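Local coordinates for protein hypoxanthine phosphoribosyltransferase (Leishmania donovani, PDB 7CMJ) that converts hypoxanthine to inosine monophosphate and guanine to guanosine monophosphate by transferring the phosphoribosyl group of 5-phosphoribosylpyrophosphate onto the purine in purine salvage, at residues A[183-186]-A[187-190]. Residues are numbered along the deposited sequence; the frame is centred on the assembly and turned at random.
Sequences GMDY and AESY. With MG (magnesium ion), chain C.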
ATOM      1  N   GLY A 183       1.520   3.585  23.318  1.00 41.18           N
ATOM      2  CA  GLY A 183       1.611   3.494  21.878  1.00 40.57           C
ATOM      3  C   GLY A 183       2.933   3.937  21.289  1.00 39.90           C
ATOM      4  O   GLY A 183       3.290   3.482  20.197  1.00 43.32           O
ATOM      5  N   MET A 184       3.669   4.802  21.970  1.00 36.46           N
ATOM      6  CA  MET A 184       4.911   5.338  21.433  1.00 41.71           C
ATOM      7  C   MET A 184       6.083   4.425  21.764  1.00 46.95           C
ATOM      8  O   MET A 184       6.088   3.736  22.788  1.00 51.02           O
ATOM      9  CB  MET A 184       5.159   6.750  21.962  1.00 36.31           C
ATOM     10  CG  MET A 184       4.034   7.693  21.586  1.00 33.93           C
ATOM     11  SD  MET A 184       4.100   9.257  22.468  1.00 43.71           S
ATOM     12  CE  MET A 184       3.646   8.721  24.122  1.00 42.42           C
ATOM     13  N   ASP A 185       7.086   4.432  20.883  1.00 46.96           N
ATOM     14  CA  ASP A 185       8.069   3.362  20.816  1.00 48.40           C
ATOM     15  C   ASP A 185       9.494   3.861  21.008  1.00 47.82           C
ATOM     16  O   ASP A 185       9.814   5.040  20.819  1.00 40.65           O
ATOM     17  CB  ASP A 185       7.993   2.609  19.472  1.00 42.31           C
ATOM     18  CG  ASP A 185       8.739   3.327  18.345  1.00 47.31           C
ATOM     19  OD1 ASP A 185       8.365   4.476  18.009  1.00 50.35           O
ATOM     20  OD2 ASP A 185       9.697   2.741  17.784  1.00 52.28           O
ATOM     21  N   TYR A 186      10.343   2.911  21.397  1.00 47.43           N
ATOM     22  CA  TYR A 186      11.781   2.991  21.196  1.00 51.81           C
ATOM     23  C   TYR A 186      12.237   1.725  20.488  1.00 62.10           C
ATOM     24  O   TYR A 186      12.161   0.632  21.065  1.00 55.44           O
ATOM     25  CB  TYR A 186      12.545   3.138  22.497  1.00 48.37           C
ATOM     26  CG  TYR A 186      14.016   3.058  22.223  1.00 59.43           C
ATOM     27  CD1 TYR A 186      14.804   2.049  22.772  1.00 61.50           C
ATOM     28  CD2 TYR A 186      14.615   3.972  21.365  1.00 64.92           C
ATOM     29  CE1 TYR A 186      16.157   1.983  22.502  1.00 62.40           C
ATOM     30  CE2 TYR A 186      15.961   3.912  21.085  1.00 66.74           C
ATOM     31  CZ  TYR A 186      16.725   2.923  21.651  1.00 73.77           C
ATOM     32  OH  TYR A 186      18.063   2.898  21.349  1.00 90.76           O
ATOM     33  N   ALA A 187      12.730   1.880  19.255  1.00 66.64           N
ATOM     34  CA  ALA A 187      13.188   0.755  18.443  1.00 63.35           C
ATOM     35  C   ALA A 187      12.089  -0.295  18.325  1.00 60.52           C
ATOM     36  O   ALA A 187      12.331  -1.504  18.406  1.00 56.23           O
ATOM     37  CB  ALA A 187      14.476   0.158  19.013  1.00 57.81           C
ATOM     38  N   GLU A 188      10.856   0.192  18.161  1.00 51.87           N
ATOM     39  CA  GLU A 188       9.625  -0.580  18.082  1.00 44.83           C
ATOM     40  C   GLU A 188       9.244  -1.213  19.413  1.00 46.29           C
ATOM     41  O   GLU A 188       8.233  -1.926  19.479  1.00 51.55           O
ATOM     42  CB  GLU A 188       9.691  -1.667  17.004  1.00 35.98           C
ATOM     43  CG  GLU A 188       9.777  -1.118  15.619  1.00 38.89           C
ATOM     44  CD  GLU A 188       8.544  -0.320  15.240  1.00 42.17           C
ATOM     45  OE1 GLU A 188       8.668   0.588  14.392  1.00 43.66           O
ATOM     46  OE2 GLU A 188       7.455  -0.597  15.788  1.00 38.10           O
ATOM     47  N   SER A 189       9.993  -0.970  20.474  1.00 49.37           N
ATOM     48  CA  SER A 189       9.661  -1.498  21.788  1.00 58.62           C
ATOM     49  C   SER A 189       8.972  -0.441  22.655  1.00 51.80           C
ATOM     50  O   SER A 189       9.119   0.765  22.446  1.00 48.52           O
ATOM     51  CB  SER A 189      10.918  -2.020  22.496  1.00 56.13           C
ATOM     52  OG  SER A 189      11.290  -3.296  21.999  1.00 56.05           O
ATOM     53  N   TYR A 190       8.192  -0.930  23.620  1.00 42.99           N
ATOM     54  CA  TYR A 190       7.610  -0.211  24.758  1.00 40.37           C
ATOM     55  C   TYR A 190       6.300   0.493  24.427  1.00 44.94           C
ATOM     56  O   TYR A 190       5.796   1.257  25.274  1.00 38.21           O
ATOM     57  CB  TYR A 190       8.587   0.804  25.372  1.00 43.77           C
ATOM     58  CG  TYR A 190       9.956   0.229  25.691  1.00 45.55           C
ATOM     59  CD1 TYR A 190      10.089  -0.958  26.404  1.00 47.00           C
ATOM     60  CD2 TYR A 190      11.115   0.868  25.268  1.00 43.19           C
ATOM     61  CE1 TYR A 190      11.342  -1.490  26.695  1.00 58.38           C
ATOM     62  CE2 TYR A 190      12.372   0.344  25.551  1.00 52.13           C
ATOM     63  CZ  TYR A 190      12.486  -0.838  26.266  1.00 61.24           C
ATOM     64  OH  TYR A 190      13.737  -1.369  26.557  1.00 62.01           O
TER
HETATM   65 MG    MG C 301       8.759   5.882  16.418  1.00 53.53          MG
HETATM   66  O   HOH W   1      11.034   2.522  14.628  1.00 55.20           O
HETATM   67  O   HOH W   2      10.287   4.759  15.054  1.00 61.97           O
HETATM   68  O   HOH W   3      10.012   7.061  18.184  1.00 48.18           O
HETATM   69  O   HOH W   4       7.221   6.688  17.891  1.00 57.88           O
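The carboxylate of Asp185 folds back over the turn that follows it and accepts the backbone N-H of Glu188. This hydrogen bond, Glu188 N to Asp185 OD2 (2.8 Å), is somewhat bent at 150° and uses the anti lone pair, away from OD1. With chi1 at 82°, CG sits between backbone N and carbonyl carbon, and the carboxylate divides its work: Asp185 OD1 binds the magnesium ion at 2.2 Å, while OD2 takes the amide. This grip probably limits rotation of the carboxylate. Glu188, bent at chi2, brings OE1 within 4.1 Å of Asp185 OD2. Its OE2 forms salt bridges with Lys66 and Arg191 of the same chain and its OE1 with Arg113 of the second subunit, which probably eases the proximity of like charges. Tyr186 N donates nearly straight to Ser189 O (2.7 Å), and Ser189 N returns a bond to Tyr186 O (2.8 Å). Ala187 CB stands 4.2 Å from the centroid of the Tyr186 ring, almost on its normal, a CH-pi contact. The Tyr190 ring runs alongside, its edge atom CD2 3.9 Å from Tyr186 CB. A single antiparallel bridge thus closes the type I' turn Tyr186–Ser189, hairpin-like in form, next to a magnesium ligand in the phosphoribosyltransferase active-site region.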